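Local coordinates for T-cell surface glycoprotein CD1A1 antigen (Gallus gallus, PDB 3JVG), which probably presents lipid antigens to T cells, as a chicken member of the CD1 family of MHC class I-like surface glycoproteins, at residues G43-R53 against W61-K69. Numbering follows the deposited sequence.
Sequences GNIRYYRPWLR and WDVIESSIK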
loop_
_atom_site.group_PDB
_atom_site.type_symbol
_atom_site.label_atom_id
_atom_site.label_comp_id
_atom_site.label_asym_id
_atom_site.label_seq_id
_atom_site.Cartn_x
_atom_site.Cartn_y
_atom_site.Cartn_z
ATOM N N GLY A 43 11.394 -17.978 3.797
ATOM C CA GLY A 43 11.443 -17.104 4.960
ATOM C C GLY A 43 12.725 -16.286 5.088
ATOM O O GLY A 43 12.964 -15.672 6.144
ATOM N N ASN A 44 13.541 -16.278 4.028
ATOM C CA ASN A 44 14.763 -15.485 3.986
ATOM C C ASN A 44 14.388 -14.076 3.605
ATOM O O ASN A 44 13.452 -13.876 2.829
ATOM C CB ASN A 44 15.762 -16.012 2.936
ATOM C CG ASN A 44 16.485 -17.295 3.370
ATOM O OD1 ASN A 44 17.029 -18.016 2.509
ATOM N ND2 ASN A 44 16.493 -17.590 4.682
ATOM N N ILE A 45 15.106 -13.106 4.159
ATOM C CA ILE A 45 14.834 -11.732 3.880
ATOM C C ILE A 45 15.453 -11.346 2.571
ATOM O O ILE A 45 16.561 -11.759 2.267
ATOM C CB ILE A 45 15.314 -10.849 4.980
ATOM C CG1 ILE A 45 14.291 -10.926 6.119
ATOM C CG2 ILE A 45 15.501 -9.418 4.504
ATOM C CD1 ILE A 45 14.768 -11.710 7.368
ATOM N N ARG A 46 14.720 -10.548 1.806
ATOM C CA ARG A 46 15.177 -10.038 0.509
ATOM C C ARG A 46 15.314 -8.536 0.664
ATOM O O ARG A 46 14.445 -7.918 1.270
ATOM C CB ARG A 46 14.110 -10.330 -0.565
ATOM C CG ARG A 46 13.806 -11.829 -0.753
ATOM C CD ARG A 46 12.630 -12.077 -1.740
ATOM N N TYR A 47 16.374 -7.970 0.095
ATOM C CA TYR A 47 16.722 -6.554 0.216
ATOM C C TYR A 47 16.579 -5.901 -1.116
ATOM O O TYR A 47 17.166 -6.336 -2.087
ATOM C CB TYR A 47 18.180 -6.380 0.653
ATOM C CG TYR A 47 18.476 -6.964 2.001
ATOM C CD1 TYR A 47 18.870 -8.294 2.139
ATOM C CD2 TYR A 47 18.341 -6.186 3.156
ATOM C CE1 TYR A 47 19.135 -8.831 3.388
ATOM C CE2 TYR A 47 18.589 -6.721 4.398
ATOM C CZ TYR A 47 18.988 -8.038 4.501
ATOM O OH TYR A 47 19.210 -8.554 5.746
ATOM N N TYR A 48 15.766 -4.864 -1.192
ATOM C CA TYR A 48 15.404 -4.279 -2.494
ATOM C C TYR A 48 16.209 -3.017 -2.844
ATOM O O TYR A 48 16.232 -2.607 -3.988
ATOM C CB TYR A 48 13.929 -3.868 -2.463
ATOM C CG TYR A 48 12.899 -4.993 -2.382
ATOM C CD1 TYR A 48 13.218 -6.317 -2.745
ATOM C CD2 TYR A 48 11.574 -4.715 -2.024
ATOM C CE1 TYR A 48 12.271 -7.323 -2.720
ATOM C CE2 TYR A 48 10.620 -5.724 -2.009
ATOM C CZ TYR A 48 10.986 -7.024 -2.347
ATOM O OH TYR A 48 10.047 -8.017 -2.325
ATOM N N ARG A 49 16.791 -2.351 -1.845
ATOM C CA ARG A 49 17.480 -1.079 -2.064
ATOM C C ARG A 49 18.993 -1.272 -1.825
ATOM O O ARG A 49 19.389 -1.878 -0.858
ATOM C CB ARG A 49 16.911 0.025 -1.133
ATOM C CG ARG A 49 15.362 0.323 -1.269
ATOM C CD ARG A 49 14.924 0.522 -2.742
ATOM N NE ARG A 49 15.668 1.629 -3.355
ATOM C CZ ARG A 49 16.039 1.683 -4.633
ATOM N NH1 ARG A 49 15.739 0.680 -5.427
ATOM N NH2 ARG A 49 16.710 2.727 -5.112
ATOM N N PRO A 50 19.816 -0.767 -2.736
ATOM C CA PRO A 50 21.244 -0.968 -2.665
ATOM C C PRO A 50 21.918 -0.279 -1.485
ATOM O O PRO A 50 22.966 -0.723 -1.076
ATOM C CB PRO A 50 21.763 -0.377 -3.966
ATOM C CG PRO A 50 20.597 0.002 -4.766
ATOM C CD PRO A 50 19.368 -0.143 -3.990
ATOM N N TRP A 51 21.348 0.790 -0.944
ATOM C CA TRP A 51 21.963 1.466 0.228
ATOM C C TRP A 51 21.757 0.696 1.564
ATOM O O TRP A 51 22.446 0.945 2.539
ATOM C CB TRP A 51 21.454 2.903 0.333
ATOM C CG TRP A 51 19.916 2.996 0.311
ATOM C CD1 TRP A 51 19.114 3.242 -0.772
ATOM C CD2 TRP A 51 19.042 2.823 1.435
ATOM N NE1 TRP A 51 17.779 3.240 -0.381
ATOM C CE2 TRP A 51 17.718 2.970 0.965
ATOM C CE3 TRP A 51 19.252 2.560 2.801
ATOM C CZ2 TRP A 51 16.608 2.854 1.817
ATOM C CZ3 TRP A 51 18.144 2.447 3.650
ATOM C CH2 TRP A 51 16.855 2.587 3.153
ATOM N N LEU A 52 20.847 -0.274 1.591
ATOM C CA LEU A 52 20.549 -0.992 2.864
ATOM C C LEU A 52 21.717 -1.753 3.476
ATOM O O LEU A 52 22.169 -1.422 4.598
ATOM C CB LEU A 52 19.410 -1.991 2.651
ATOM C CG LEU A 52 17.973 -1.988 3.147
ATOM C CD1 LEU A 52 17.557 -0.928 4.187
ATOM C CD2 LEU A 52 17.030 -2.113 1.930
ATOM N N ARG A 53 22.190 -2.790 2.771
ATOM C CA ARG A 53 23.222 -3.685 3.329
ATOM C C ARG A 53 24.479 -2.989 3.792
ATOM O O ARG A 53 24.969 -3.319 4.828
ATOM C CB ARG A 53 23.582 -4.865 2.398
ATOM C CG ARG A 53 22.447 -5.889 2.202
ATOM C CD ARG A 53 22.060 -6.604 3.526
ATOM N NE ARG A 53 23.124 -7.521 3.978
ATOM C CZ ARG A 53 22.958 -8.636 4.701
ATOM N NH1 ARG A 53 21.750 -9.042 5.078
ATOM N NH2 ARG A 53 24.018 -9.352 5.053
ATOM N N TRP A 61 22.909 -6.881 10.626
ATOM C CA TRP A 61 22.006 -7.622 9.752
ATOM C C TRP A 61 21.653 -9.037 10.246
ATOM O O TRP A 61 20.446 -9.394 10.273
ATOM C CB TRP A 61 22.417 -7.591 8.270
ATOM C CG TRP A 61 22.156 -6.244 7.696
ATOM C CD1 TRP A 61 23.098 -5.361 7.218
ATOM C CD2 TRP A 61 20.881 -5.574 7.583
ATOM N NE1 TRP A 61 22.495 -4.208 6.824
ATOM C CE2 TRP A 61 21.134 -4.305 7.033
ATOM C CE3 TRP A 61 19.549 -5.920 7.927
ATOM C CZ2 TRP A 61 20.105 -3.380 6.786
ATOM C CZ3 TRP A 61 18.530 -5.025 7.668
ATOM C CH2 TRP A 61 18.805 -3.760 7.117
ATOM N N ASP A 62 22.660 -9.816 10.642
ATOM C CA ASP A 62 22.423 -11.137 11.185
ATOM C C ASP A 62 21.436 -11.128 12.373
ATOM O O ASP A 62 20.594 -12.033 12.485
ATOM C CB ASP A 62 23.684 -11.777 11.700
ATOM C CG ASP A 62 24.747 -12.045 10.603
ATOM O OD1 ASP A 62 24.476 -12.102 9.396
ATOM O OD2 ASP A 62 25.889 -12.218 11.017
ATOM N N VAL A 63 21.622 -10.183 13.306
ATOM C CA VAL A 63 20.744 -10.060 14.449
ATOM C C VAL A 63 19.306 -9.631 14.032
ATOM O O VAL A 63 18.302 -10.155 14.532
ATOM C CB VAL A 63 21.334 -9.093 15.535
ATOM C CG1 VAL A 63 20.295 -8.829 16.673
ATOM C CG2 VAL A 63 22.565 -9.709 16.124
ATOM N N ILE A 64 19.221 -8.688 13.103
ATOM C CA ILE A 64 17.949 -8.245 12.566
ATOM C C ILE A 64 17.213 -9.414 11.894
ATOM O O ILE A 64 16.057 -9.672 12.240
ATOM C CB ILE A 64 18.151 -7.033 11.667
ATOM C CG1 ILE A 64 18.666 -5.853 12.534
ATOM C CG2 ILE A 64 16.887 -6.678 10.937
ATOM C CD1 ILE A 64 18.978 -4.616 11.756
ATOM N N GLU A 65 17.897 -10.175 11.031
ATOM C CA GLU A 65 17.261 -11.321 10.346
ATOM C C GLU A 65 16.773 -12.375 11.324
ATOM O O GLU A 65 15.601 -12.780 11.289
ATOM C CB GLU A 65 18.186 -11.959 9.304
ATOM C CG GLU A 65 18.484 -11.020 8.146
ATOM C CD GLU A 65 18.916 -11.715 6.850
ATOM O OE1 GLU A 65 18.698 -12.962 6.685
ATOM O OE2 GLU A 65 19.450 -10.995 5.968
ATOM N N SER A 66 17.652 -12.796 12.214
ATOM C CA SER A 66 17.293 -13.743 13.244
ATOM C C SER A 66 16.146 -13.256 14.141
ATOM O O SER A 66 15.304 -14.057 14.517
ATOM C CB SER A 66 18.548 -14.131 14.071
ATOM O OG SER A 66 18.211 -15.035 15.116
ATOM N N SER A 67 16.102 -11.972 14.506
ATOM C CA SER A 67 14.964 -11.455 15.281
ATOM C C SER A 67 13.661 -11.438 14.470
ATOM O O SER A 67 12.611 -11.811 14.981
ATOM C CB SER A 67 15.248 -10.069 15.817
ATOM O OG SER A 67 16.404 -10.106 16.655
ATOM N N ILE A 68 13.726 -11.024 13.204
ATOM C CA ILE A 68 12.566 -11.155 12.341
ATOM C C ILE A 68 12.047 -12.594 12.258
ATOM O O ILE A 68 10.837 -12.830 12.465
ATOM C CB ILE A 68 12.798 -10.544 10.945
ATOM C CG1 ILE A 68 12.893 -9.010 11.058
ATOM C CG2 ILE A 68 11.679 -10.911 10.029
ATOM C CD1 ILE A 68 13.379 -8.318 9.729
ATOM N N LYS A 69 12.942 -13.550 11.995
ATOM C CA LYS A 69 12.532 -14.918 11.788
ATOM C C LYS A 69 11.981 -15.513 13.092
ATOM O O LYS A 69 11.006 -16.275 13.041
ATOM C CB LYS A 69 13.675 -15.761 11.263
ATOM C CG LYS A 69 14.180 -15.350 9.875
ATOM C CD LYS A 69 15.437 -16.199 9.463
ATOM C CE LYS A 69 15.599 -16.201 7.917
ATOM N NZ LYS A 69 16.836 -16.950 7.455
#
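Trp61 offers one face of its indole to two partners. Tyr47 meets that face with its ring edge, CE2 lying 3.7 Å from Trp61 CZ3 in an edge-to-face (T-shaped) pair with planes at 81°. Beside it the guanidinium of Arg53 stacks flat, its plane 10° from the indole; the bend at chi2 brings CD over the five-membered ring in a CH-pi contact, and the next, at chi3, turns the guanidinium back over the indole. A broad, electron-rich indole suits both neighbours. Trp61 NE1 gives a weak hydrogen bond to Arg53 O, at 3.3 Å.

Strand 45-47 is the edge strand of the antiparallel platform of an MHC class I-like domain, and helix 58-82 lies across that sheet; the far helix 148-172 meets Trp61 and Leu52 through Phe169.

Polar contacts converge on Glu65, whose carboxylate suits both a hydroxyl and a positive charge. Tyr47, aromatic edge and hydroxyl in one, gives Glu65 OE2 a very short hydrogen bond from OH (2.5 Å). Arg53 NH1 forms a salt bridge with Glu65 OE2 (3.1 Å), weak as a hydrogen bond.

Among apolar contacts, branched Ile45 reaches the helix with CD1, 4.2 Å from Ile68 CG2.

Separately, extended Lys69 brings CE to 3.2 Å from Gly43 O; Gly43's positive phi (79°) favours glycine.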